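Local coordinates for protein glycine betaine/carnitine/choline ABC transporter (Staphylococcus aureus subsp. aureus Mu50, PDB 3O66) that probably binds quaternary ammonium compounds such as glycine betaine, carnitine or choline as the substrate-binding part of an ABC transporter, at residues A[88-93]-A[217-222]; A[117-122]-A[200-205]; A[134-139]-A[208-213]; A[160-163]-A[169-172]. One frame throughout, in Å; residues are numbered along the deposited sequence. Where two conformers were deposited one is given.

Contact 1. Residues A[88-93]-A[217-222]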
loop_
_atom_site.group_PDB
_atom_site.type_symbol
_atom_site.label_atom_id
_atom_site.label_comp_id
_atom_site.label_asym_id
_atom_site.label_seq_id
_atom_site.Cartn_x
_atom_site.Cartn_y
_atom_site.Cartn_z
ATOM N N LYS A 88 3.006 -0.989 15.489
ATOM C CA LYS A 88 2.735 0.201 16.286
ATOM C C LYS A 88 3.933 1.143 16.445
ATOM O O LYS A 88 3.786 2.346 16.271
ATOM C CB LYS A 88 2.137 -0.140 17.644
ATOM C CG LYS A 88 0.684 -0.657 17.601
ATOM C CD LYS A 88 0.058 -0.738 19.025
ATOM C CE LYS A 88 0.824 -1.680 19.973
ATOM N NZ LYS A 88 0.951 -3.100 19.481
ATOM N N LYS A 89 5.104 0.611 16.778
ATOM C CA LYS A 89 6.292 1.462 17.010
ATOM C C LYS A 89 6.834 2.059 15.695
ATOM O O LYS A 89 7.378 3.167 15.697
ATOM C CB LYS A 89 7.388 0.677 17.725
ATOM C CG LYS A 89 7.098 0.388 19.200
ATOM C CD LYS A 89 8.332 -0.270 19.827
ATOM C CE LYS A 89 7.978 -1.434 20.718
ATOM N NZ LYS A 89 8.246 -1.163 22.159
ATOM N N ALA A 90 6.684 1.323 14.589
ATOM C CA ALA A 90 7.055 1.853 13.277
ATOM C C ALA A 90 6.176 3.042 12.919
ATOM O O ALA A 90 6.664 4.029 12.354
ATOM C CB ALA A 90 6.943 0.765 12.167
HETATM N N MSE A 91 4.881 2.945 13.210
HETATM C CA MSE A 91 3.958 4.035 12.847
HETATM C C MSE A 91 4.210 5.267 13.722
HETATM O O MSE A 91 4.224 6.394 13.232
HETATM C CB MSE A 91 2.483 3.609 12.910
HETATM C CG MSE A 91 1.511 4.735 12.465
HETATM SE SE MSE A 91 1.903 5.417 10.655
HETATM C CE MSE A 91 0.615 4.305 9.743
ATOM N N ILE A 92 4.399 5.045 15.017
ATOM C CA ILE A 92 4.730 6.138 15.928
ATOM C C ILE A 92 6.014 6.873 15.483
ATOM O O ILE A 92 6.056 8.118 15.454
ATOM C CB ILE A 92 4.852 5.639 17.396
ATOM C CG1 ILE A 92 3.460 5.281 17.943
ATOM C CG2 ILE A 92 5.534 6.713 18.292
ATOM C CD1 ILE A 92 3.475 4.409 19.217
ATOM N N ALA A 93 7.061 6.116 15.165
ATOM C CA ALA A 93 8.321 6.711 14.685
ATOM C C ALA A 93 8.093 7.506 13.395
ATOM O O ALA A 93 8.660 8.566 13.220
ATOM C CB ALA A 93 9.384 5.637 14.449
ATOM N N PHE A 217 9.598 -8.775 6.872
ATOM C CA PHE A 217 9.395 -7.478 6.250
ATOM C C PHE A 217 8.928 -6.430 7.240
ATOM O O PHE A 217 8.157 -6.735 8.173
ATOM C CB PHE A 217 8.371 -7.545 5.121
ATOM C CG PHE A 217 8.725 -8.516 4.015
ATOM C CD1 PHE A 217 9.781 -8.246 3.140
ATOM C CD2 PHE A 217 7.953 -9.667 3.809
ATOM C CE1 PHE A 217 10.088 -9.142 2.084
ATOM C CE2 PHE A 217 8.267 -10.575 2.775
ATOM C CZ PHE A 217 9.329 -10.297 1.914
ATOM N N PRO A 218 9.368 -5.177 7.041
ATOM C CA PRO A 218 8.881 -4.159 7.953
ATOM C C PRO A 218 7.472 -3.761 7.501
ATOM O O PRO A 218 7.056 -4.159 6.411
ATOM C CB PRO A 218 9.894 -3.017 7.780
ATOM C CG PRO A 218 10.402 -3.195 6.359
ATOM C CD PRO A 218 10.411 -4.671 6.122
ATOM N N PRO A 219 6.736 -3.010 8.337
ATOM C CA PRO A 219 5.380 -2.589 7.941
ATOM C C PRO A 219 5.396 -1.595 6.798
ATOM O O PRO A 219 6.324 -0.780 6.675
ATOM C CB PRO A 219 4.823 -1.879 9.183
ATOM C CG PRO A 219 5.829 -2.075 10.259
ATOM C CD PRO A 219 7.101 -2.592 9.701
ATOM N N TYR A 220 4.362 -1.676 5.980
ATOM C CA TYR A 220 4.128 -0.710 4.938
ATOM C C TYR A 220 2.654 -0.314 5.018
ATOM O O TYR A 220 1.898 -0.390 4.027
ATOM C CB TYR A 220 4.466 -1.347 3.581
ATOM C CG TYR A 220 5.951 -1.562 3.409
ATOM C CD1 TYR A 220 6.544 -2.786 3.744
ATOM C CD2 TYR A 220 6.760 -0.535 2.958
ATOM C CE1 TYR A 220 7.926 -2.988 3.582
ATOM C CE2 TYR A 220 8.139 -0.713 2.790
ATOM C CZ TYR A 220 8.712 -1.937 3.109
ATOM O OH TYR A 220 10.047 -2.115 2.947
ATOM N N ALA A 221 2.249 0.100 6.213
ATOM C CA ALA A 221 0.897 0.629 6.405
ATOM C C ALA A 221 0.731 1.894 5.538
ATOM O O ALA A 221 1.610 2.721 5.481
ATOM C CB ALA A 221 0.667 0.944 7.861
ATOM N N ALA A 222 -0.406 2.003 4.872
ATOM C CA ALA A 222 -0.701 3.115 3.957
ATOM C C ALA A 222 -1.519 4.198 4.651
ATOM O O ALA A 222 -2.520 3.877 5.349
ATOM C CB ALA A 222 -1.489 2.577 2.751
#
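Ala90 CA, on helix 87-102, and Pro219 CA, in the loop segment 217-222, are the nearest CA atoms of the two segments, 7.1 Å apart; Met91 and Ala221 make the next pair. The protein has the two-lobed fold of the periplasmic binding proteins, each lobe built round a mixed five-stranded sheet. Segment 217-222 belongs to the return path from strand 208-209 of one lobe to strand 222-227 of the other, and helix 87-102 packs beside that path.

The CB of Ala90 is directed at the proline, and its buried methyl meets Pro219 CG at 3.6 Å. Proline CD lies a little farther off, so the methyl bears chiefly on the outer corner of the ring. Both residues suit the place: alanine lets the helix backbone come near, while proline offers a rigid apolar surface, brings no N-H that needs an acceptor, and through its ring restricts the backbone at its own position (phi -68°).

Met91, present as selenomethionine, starts less favourably, since its CB does not face the loop. With CG anti to the backbone N (chi1 -177°), the chain then bends at its next two torsions and brings its end round to the loop. Asn71 of helix 71-76 touches both Met91 and Pro219. The flexible chain of Met91 finally delivers its terminal methyl to the second alanine, with CE of Met91 3.9 Å from Ala221 CB.

Contact 2. Residues A[117-122]-A[200-205]; sequences AFMVTK and GRIAAY
Tyr205 O accepts a hydrogen bond from a water oxygen 2.8 Å away, which in turn accepts one from the backbone N of Lys122 at 2.9 Å. Lys122 opens helix 122-128, where the N-H groups of the first turn find no carbonyl inside the helix, and Tyr205 is the residue at which the chain leaves helix 200-204. A water, able to donate and accept, suits the gap. Beside it, Thr121 holds the N-cap position, and its OG1 accepts from Thr124 N.

Strand 116-120 lies between strands 192-196 and 208-209 in the mixed sheet of one lobe of this binding-protein fold, antiparallel to both. Helix 200-204 connects those two flanking strands and packs against the sheet on the side to which Met119 points.

There the selenomethionine Met119 and Ile202 cross at about a right angle. Both are buried; the unbranched selenomethionine can lay selenium and methyl along its neighbour, and the branched isoleucine offers an apolar end that fills the layer between sheet and helix. The selenium, Met119 SE, rests 3.9 Å from Ile202 CG1, and Met119 CE reaches Ile202 CD1 at 3.8 Å. A chi1 of 58° sets Met119 CG between the backbone N and the carbonyl carbon, and a bend at the last torsion swings CE to the isoleucine tip. Tyr182 and Leu185 also touch Met119, while Ile202 packs on Val209 and Gln254.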
loop_
_atom_site.group_PDB
_atom_site.type_symbol
_atom_site.label_atom_id
_atom_site.label_comp_id
_atom_site.label_asym_id
_atom_site.label_seq_id
_atom_site.Cartn_x
_atom_site.Cartn_y
_atom_site.Cartn_z
ATOM N N ALA A 117 4.613 -9.895 0.051
ATOM C CA ALA A 117 3.976 -10.940 0.811
ATOM C C ALA A 117 3.976 -12.196 -0.019
ATOM O O ALA A 117 3.784 -12.145 -1.236
ATOM C CB ALA A 117 2.508 -10.540 1.154
ATOM N N PHE A 118 4.143 -13.330 0.649
ATOM C CA PHE A 118 4.053 -14.629 0.018
ATOM C C PHE A 118 2.607 -14.985 -0.141
ATOM O O PHE A 118 1.795 -14.735 0.752
ATOM C CB PHE A 118 4.770 -15.708 0.840
ATOM C CG PHE A 118 6.258 -15.518 0.878
ATOM C CD1 PHE A 118 7.050 -15.998 -0.156
ATOM C CD2 PHE A 118 6.847 -14.762 1.887
ATOM C CE1 PHE A 118 8.435 -15.791 -0.146
ATOM C CE2 PHE A 118 8.238 -14.529 1.899
ATOM C CZ PHE A 118 9.019 -15.041 0.875
HETATM N N MSE A 119 2.283 -15.586 -1.278
HETATM C CA MSE A 119 0.889 -15.882 -1.598
HETATM C C MSE A 119 0.779 -17.126 -2.450
HETATM O O MSE A 119 1.736 -17.503 -3.169
HETATM C CB MSE A 119 0.170 -14.695 -2.239
HETATM C CG MSE A 119 0.856 -14.203 -3.526
HETATM SE SE MSE A 119 0.062 -12.553 -4.195
HETATM C CE MSE A 119 0.694 -11.377 -2.762
ATOM N N VAL A 120 -0.374 -17.777 -2.315
ATOM C CA VAL A 120 -0.648 -19.063 -2.966
ATOM C C VAL A 120 -2.065 -19.066 -3.497
ATOM O O VAL A 120 -2.859 -18.167 -3.152
ATOM C CB VAL A 120 -0.438 -20.256 -1.999
ATOM C CG1 VAL A 120 0.998 -20.284 -1.511
ATOM C CG2 VAL A 120 -1.490 -20.267 -0.800
ATOM N N THR A 121 -2.423 -20.063 -4.298
ATOM C CA THR A 121 -3.827 -20.210 -4.695
ATOM C C THR A 121 -4.648 -20.786 -3.523
ATOM O O THR A 121 -4.087 -21.395 -2.599
ATOM C CB THR A 121 -4.018 -21.189 -5.846
ATOM O OG1 THR A 121 -3.563 -22.495 -5.421
ATOM C CG2 THR A 121 -3.282 -20.719 -7.168
ATOM N N LYS A 122 -5.969 -20.674 -3.610
ATOM C CA LYS A 122 -6.852 -21.317 -2.631
ATOM C C LYS A 122 -6.700 -22.839 -2.608
ATOM O O LYS A 122 -6.744 -23.440 -1.539
ATOM C CB LYS A 122 -8.312 -20.903 -2.834
ATOM C CG LYS A 122 -8.947 -21.390 -4.129
ATOM C CD LYS A 122 -10.459 -21.183 -4.111
ATOM C CE LYS A 122 -11.016 -21.158 -5.528
ATOM N NZ LYS A 122 -10.156 -20.298 -6.389
ATOM N N GLY A 200 -4.828 -6.157 -7.254
ATOM C CA GLY A 200 -6.189 -6.558 -7.605
ATOM C C GLY A 200 -6.354 -8.016 -8.028
ATOM O O GLY A 200 -7.440 -8.596 -7.936
ATOM N N ARG A 201 -5.298 -8.619 -8.537
ATOM C CA ARG A 201 -5.421 -10.002 -8.981
ATOM C C ARG A 201 -5.581 -10.947 -7.803
ATOM O O ARG A 201 -6.053 -12.086 -7.962
ATOM C CB ARG A 201 -4.287 -10.392 -9.942
ATOM C CG ARG A 201 -4.484 -9.740 -11.325
ATOM C CD ARG A 201 -3.201 -9.703 -12.130
ATOM N NE ARG A 201 -2.228 -8.756 -11.559
ATOM C CZ ARG A 201 -1.299 -8.146 -12.291
ATOM N NH1 ARG A 201 -0.443 -7.302 -11.735
ATOM N NH2 ARG A 201 -1.229 -8.399 -13.598
ATOM N N ILE A 202 -5.218 -10.479 -6.613
ATOM C CA ILE A 202 -5.476 -11.281 -5.416
ATOM C C ILE A 202 -6.994 -11.449 -5.262
ATOM O O ILE A 202 -7.473 -12.528 -4.918
ATOM C CB ILE A 202 -4.871 -10.633 -4.152
ATOM C CG1 ILE A 202 -3.327 -10.665 -4.222
ATOM C CG2 ILE A 202 -5.366 -11.352 -2.924
ATOM C CD1 ILE A 202 -2.641 -9.724 -3.230
ATOM N N ALA A 203 -7.741 -10.379 -5.547
ATOM C CA ALA A 203 -9.215 -10.439 -5.565
ATOM C C ALA A 203 -9.711 -11.166 -6.824
ATOM O O ALA A 203 -10.652 -11.966 -6.770
ATOM C CB ALA A 203 -9.848 -8.996 -5.461
ATOM N N ALA A 204 -9.091 -10.917 -7.967
ATOM C CA ALA A 204 -9.616 -11.522 -9.187
ATOM C C ALA A 204 -9.481 -13.045 -9.183
ATOM O O ALA A 204 -10.363 -13.749 -9.712
ATOM C CB ALA A 204 -8.949 -10.931 -10.420
ATOM N N TYR A 205 -8.395 -13.542 -8.579
ATOM C CA TYR A 205 -8.056 -14.964 -8.621
ATOM C C TYR A 205 -8.233 -15.646 -7.280
ATOM O O TYR A 205 -7.874 -16.825 -7.127
ATOM C CB TYR A 205 -6.616 -15.167 -9.090
ATOM C CG TYR A 205 -6.296 -14.524 -10.406
ATOM C CD1 TYR A 205 -7.302 -14.249 -11.344
ATOM C CD2 TYR A 205 -4.984 -14.237 -10.748
ATOM C CE1 TYR A 205 -7.010 -13.662 -12.555
ATOM C CE2 TYR A 205 -4.674 -13.654 -11.971
ATOM C CZ TYR A 205 -5.693 -13.373 -12.866
ATOM O OH TYR A 205 -5.405 -12.799 -14.072
HETATM O O HOH W 1 -6.788 -19.146 -5.888
#

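Contact 3. Residues A[134-139]-A[208-213]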
loop_
_atom_site.group_PDB
_atom_site.type_symbol
_atom_site.label_atom_id
_atom_site.label_comp_id
_atom_site.label_asym_id
_atom_site.label_seq_id
_atom_site.Cartn_x
_atom_site.Cartn_y
_atom_site.Cartn_z
ATOM N N SER A 134 5.638 -19.401 7.801
ATOM C CA SER A 134 6.196 -20.611 8.442
ATOM C C SER A 134 5.460 -21.923 8.040
ATOM O O SER A 134 6.073 -22.970 7.981
ATOM C CB SER A 134 6.273 -20.447 9.967
ATOM O OG SER A 134 7.237 -19.450 10.324
ATOM N N ASP A 135 4.157 -21.869 7.756
ATOM C CA ASP A 135 3.420 -23.075 7.325
ATOM C C ASP A 135 4.019 -23.717 6.062
ATOM O O ASP A 135 3.822 -24.910 5.793
ATOM C CB ASP A 135 1.942 -22.766 7.126
ATOM C CG ASP A 135 1.224 -22.474 8.421
ATOM O OD1 ASP A 135 1.653 -22.963 9.488
ATOM O OD2 ASP A 135 0.206 -21.753 8.382
ATOM N N LEU A 136 4.783 -22.946 5.297
ATOM C CA LEU A 136 5.466 -23.486 4.121
ATOM C C LEU A 136 6.639 -24.423 4.448
ATOM O O LEU A 136 7.042 -25.215 3.585
ATOM C CB LEU A 136 5.992 -22.351 3.242
ATOM C CG LEU A 136 4.957 -21.431 2.602
ATOM C CD1 LEU A 136 5.639 -20.193 2.024
ATOM C CD2 LEU A 136 4.169 -22.165 1.524
ATOM N N ALA A 137 7.185 -24.328 5.667
ATOM C CA ALA A 137 8.449 -25.001 6.017
ATOM C C ALA A 137 8.533 -26.467 5.583
ATOM O O ALA A 137 9.528 -26.865 4.973
ATOM C CB ALA A 137 8.759 -24.880 7.495
ATOM N N LYS A 138 7.506 -27.264 5.898
ATOM C CA LYS A 138 7.556 -28.730 5.639
ATOM C C LYS A 138 7.561 -29.055 4.146
ATOM O O LYS A 138 7.969 -30.150 3.738
ATOM C CB LYS A 138 6.336 -29.443 6.219
ATOM C CG LYS A 138 6.346 -29.757 7.689
ATOM C CD LYS A 138 5.061 -30.540 8.017
ATOM C CE LYS A 138 4.718 -30.477 9.487
ATOM N NZ LYS A 138 5.590 -31.401 10.234
ATOM N N HIS A 139 7.077 -28.115 3.345
ATOM C CA HIS A 139 6.666 -28.402 1.973
ATOM C C HIS A 139 7.506 -27.698 0.934
ATOM O O HIS A 139 7.420 -28.020 -0.262
ATOM C CB HIS A 139 5.207 -27.975 1.777
ATOM C CG HIS A 139 4.286 -28.515 2.825
ATOM N ND1 HIS A 139 4.061 -29.864 2.987
ATOM C CD2 HIS A 139 3.550 -27.892 3.778
ATOM C CE1 HIS A 139 3.223 -30.052 3.993
ATOM N NE2 HIS A 139 2.900 -28.872 4.493
ATOM N N LYS A 208 -4.553 -16.524 -1.725
ATOM C CA LYS A 208 -4.420 -16.524 -0.277
ATOM C C LYS A 208 -3.080 -15.889 0.089
ATOM O O LYS A 208 -2.017 -16.396 -0.259
ATOM C CB LYS A 208 -4.504 -17.962 0.274
ATOM C CG LYS A 208 -4.076 -18.095 1.769
ATOM C CD LYS A 208 -5.226 -17.745 2.733
ATOM C CE LYS A 208 -4.717 -17.749 4.194
ATOM N NZ LYS A 208 -5.747 -17.131 5.041
ATOM N N VAL A 209 -3.127 -14.753 0.763
ATOM C CA VAL A 209 -1.887 -14.067 1.185
ATOM C C VAL A 209 -1.506 -14.626 2.534
ATOM O O VAL A 209 -2.371 -14.696 3.425
ATOM C CB VAL A 209 -2.121 -12.575 1.269
ATOM C CG1 VAL A 209 -0.810 -11.839 1.740
ATOM C CG2 VAL A 209 -2.626 -12.069 -0.104
ATOM N N LEU A 210 -0.240 -15.028 2.696
ATOM C CA LEU A 210 0.218 -15.639 3.947
ATOM C C LEU A 210 0.732 -14.595 4.936
ATOM O O LEU A 210 1.331 -13.598 4.531
ATOM C CB LEU A 210 1.317 -16.682 3.658
ATOM C CG LEU A 210 0.896 -17.849 2.728
ATOM C CD1 LEU A 210 2.092 -18.762 2.489
ATOM C CD2 LEU A 210 -0.250 -18.641 3.370
ATOM N N LYS A 211 0.478 -14.820 6.229
ATOM C CA LYS A 211 0.939 -13.901 7.268
ATOM C C LYS A 211 2.445 -14.055 7.468
ATOM O O LYS A 211 2.957 -15.181 7.545
ATOM C CB LYS A 211 0.182 -14.138 8.599
ATOM C CG LYS A 211 -1.284 -13.715 8.526
ATOM C CD LYS A 211 -2.069 -13.931 9.831
ATOM C CE LYS A 211 -2.218 -15.409 10.187
ATOM N NZ LYS A 211 -3.075 -15.609 11.417
ATOM N N ASP A 212 3.145 -12.924 7.488
ATOM C CA ASP A 212 4.605 -12.862 7.758
ATOM C C ASP A 212 4.791 -12.946 9.290
ATOM O O ASP A 212 4.991 -11.933 9.985
ATOM C CB ASP A 212 5.134 -11.553 7.155
ATOM C CG ASP A 212 6.626 -11.297 7.396
ATOM O OD1 ASP A 212 7.445 -12.205 7.745
ATOM O OD2 ASP A 212 6.983 -10.112 7.200
ATOM N N ASP A 213 4.716 -14.170 9.804
ATOM C CA ASP A 213 4.677 -14.408 11.251
ATOM C C ASP A 213 5.977 -14.045 11.971
ATOM O O ASP A 213 5.958 -13.788 13.176
ATOM C CB ASP A 213 4.322 -15.870 11.544
ATOM C CG ASP A 213 5.267 -16.847 10.842
ATOM O OD1 ASP A 213 5.080 -17.085 9.626
ATOM O OD2 ASP A 213 6.212 -17.359 11.506
#
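Ser134 and Asp213 supply the polar part of the contact, a two-point grip on one carboxylate. The backbone N of Ser134 donates to Asp213 OD1 over 3.0 Å, nearly straight at 168°, and the serine hydroxyl donates through OG to Asp213 OD2 at 2.6 Å. Each oxygen is met on its syn side, the N-H standing 20° out of the carboxylate plane and the hydroxyl slightly less. Two donors on two oxygens fix the rotation of the carboxylate. Serine suits the position because a single short residue provides both donors; as the first residue of the 3-10 segment 134-136, its N-H has no acceptor within that turn. Asp213 CG sits between its own backbone N and carbonyl carbon (chi1 55°), from where the carboxylate extends to the serine.

The apolar part joins Leu136 and Leu210, whose side chains cross obliquely. One methyl of Leu210 does the touching: its CD1 meets Leu136 CD1 at 3.9 Å, lies equally near Leu136 CG, and has CD2 only slightly farther away. Leu130 touches both leucines, and the branched apolar residues suit this buried spot.

Within the backbone, Ala137 N bonds to Ser134 O at 2.9 Å, closing the 3-10 turn. Ser134 and Asp213 also touch Tyr166 of helix 159-166, whose hydroxyl is hydrogen-bonded to Asp212 OD1. Asp212 is the centre of an inverse gamma turn. The contact ties the 3-10 segment 134-136, in the loop between helix 122-128 and strand 144-148, to the chain leaving edge strand 208-209, within one lobe of the two-lobed binding-protein fold.

Contact 4. Residues A[160-163]-A[169-172]; sequences EGFK and DFGT
Phe162 and Phe170 meet through single ring atoms, CE2 of Phe162 lying 4.0 Å from CE2 of Phe170. The Phe162 atom comes in at the edge of the Phe170 ring, close to that ring's plane, and the two side chains cross at about a right angle. Beside them Lys163 and Asp169 pack by their aliphatic portions: Lys163 CD is 3.6 Å from Asp169 CB, with Lys163 CG next nearest.

Torsions place these groups. Phe162 CG stands anti to the backbone N (chi1 161°), and the ring leaves the helix toward the loop. Lys163 bends at chi3, -78°, turning its end back along the helix to Glu160, one turn earlier; there Lys163 NZ forms a salt bridge with Glu160 OE2 at 3.0 Å, meeting the oxygen from above the carboxylate plane.

Farther out, Phe162 is packed by Val133, Trp151 and Phe216 and meets the ring of Tyr166, while Leu136 and Leu145 touch Phe170. The loop backbone is positioned by hydrogen bonds from Phe170 N to the hydroxyl of Tyr159 and between Asp169 O and Ser140 OG. The whole belongs to a beta-alpha-beta crossover, in which helix 159-166 lies between the neighbouring parallel strands 144-148 and 172-176.

Phenylalanine thus serves the buried side, and lysine, long and amphipathic, serves the outer one with its methylenes. Because Lys163 NZ remains 4.9 Å from Asp169 OD2, any attraction between those charges would act at longer range, while the direct ionic bond stays within the helix.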
loop_
_atom_site.group_PDB
_atom_site.type_symbol
_atom_site.label_atom_id
_atom_site.label_comp_id
_atom_site.label_asym_id
_atom_site.label_seq_id
_atom_site.Cartn_x
_atom_site.Cartn_y
_atom_site.Cartn_z
ATOM N N GLU A 160 18.392 -14.449 0.410
ATOM C CA GLU A 160 19.368 -15.046 1.334
ATOM C C GLU A 160 18.979 -14.796 2.780
ATOM O O GLU A 160 18.995 -15.716 3.587
ATOM C CB GLU A 160 20.820 -14.587 1.071
ATOM C CG GLU A 160 21.396 -15.067 -0.266
ATOM C CD GLU A 160 21.382 -16.598 -0.439
ATOM O OE1 GLU A 160 21.796 -17.329 0.493
ATOM O OE2 GLU A 160 20.957 -17.071 -1.519
ATOM N N GLY A 161 18.598 -13.556 3.081
ATOM C CA GLY A 161 18.160 -13.178 4.417
ATOM C C GLY A 161 16.875 -13.874 4.826
ATOM O O GLY A 161 16.715 -14.237 5.984
ATOM N N PHE A 162 15.961 -14.064 3.872
ATOM C CA PHE A 162 14.701 -14.751 4.136
ATOM C C PHE A 162 14.937 -16.210 4.517
ATOM O O PHE A 162 14.297 -16.715 5.440
ATOM C CB PHE A 162 13.749 -14.669 2.927
ATOM C CG PHE A 162 12.651 -15.706 2.953
ATOM C CD1 PHE A 162 11.423 -15.431 3.554
ATOM C CD2 PHE A 162 12.856 -16.973 2.400
ATOM C CE1 PHE A 162 10.421 -16.408 3.600
ATOM C CE2 PHE A 162 11.855 -17.957 2.433
ATOM C CZ PHE A 162 10.643 -17.673 3.037
ATOM N N LYS A 163 15.838 -16.876 3.791
ATOM C CA LYS A 163 16.189 -18.282 4.055
ATOM C C LYS A 163 16.795 -18.449 5.448
ATOM O O LYS A 163 16.491 -19.413 6.150
ATOM C CB LYS A 163 17.167 -18.828 2.999
ATOM C CG LYS A 163 16.555 -19.037 1.616
ATOM C CD LYS A 163 17.520 -19.741 0.679
ATOM C CE LYS A 163 18.583 -18.812 0.128
ATOM N NZ LYS A 163 19.498 -19.570 -0.762
ATOM N N ASP A 169 14.027 -23.420 2.371
ATOM C CA ASP A 169 14.179 -22.915 1.018
ATOM C C ASP A 169 13.313 -23.661 0.015
ATOM O O ASP A 169 12.648 -24.644 0.355
ATOM C CB ASP A 169 15.665 -22.769 0.607
ATOM C CG ASP A 169 16.301 -24.056 0.113
ATOM O OD1 ASP A 169 15.808 -25.162 0.416
ATOM O OD2 ASP A 169 17.343 -23.945 -0.591
ATOM N N PHE A 170 13.283 -23.160 -1.200
ATOM C CA PHE A 170 12.360 -23.676 -2.169
ATOM C C PHE A 170 13.014 -24.630 -3.138
ATOM O O PHE A 170 14.208 -24.522 -3.425
ATOM C CB PHE A 170 11.666 -22.520 -2.874
ATOM C CG PHE A 170 10.627 -21.855 -2.025
ATOM C CD1 PHE A 170 9.303 -22.309 -2.045
ATOM C CD2 PHE A 170 10.971 -20.814 -1.172
ATOM C CE1 PHE A 170 8.344 -21.711 -1.250
ATOM C CE2 PHE A 170 10.017 -20.217 -0.372
ATOM C CZ PHE A 170 8.710 -20.657 -0.412
ATOM N N GLY A 171 12.223 -25.572 -3.650
ATOM C CA GLY A 171 12.733 -26.578 -4.587
ATOM C C GLY A 171 13.214 -25.937 -5.870
ATOM O O GLY A 171 14.244 -26.331 -6.413
ATOM N N THR A 172 12.443 -24.958 -6.339
ATOM C CA THR A 172 12.756 -24.154 -7.516
ATOM C C THR A 172 12.495 -22.688 -7.174
ATOM O O THR A 172 11.516 -22.376 -6.499
ATOM C CB THR A 172 11.846 -24.551 -8.707
ATOM O OG1 THR A 172 11.969 -25.966 -8.922
ATOM C CG2 THR A 172 12.230 -23.776 -10.018
#

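Contacts 2, 3 and 4 all lie in one lobe, and contact 1 marks the return of the chain to the other. Contacts 2 and 3 share a sheet: strands 116-120 and 208-209 are neighbours, with Phe118 O 2.8 Å from Leu210 N, and the centres of the two contacts are about 14 Å apart. Contacts 3 and 4, about 13 Å between centres, touch through Leu136 and Phe170. The side chain of Phe118 links contact 2 to contacts 4 and 1, packing on Phe162 and meeting Phe217. Asp212 ties contact 3 to contact 1, its OD2 lying 3.0 Å from Phe217 N. In related binding proteins the ligand is held between the lobes.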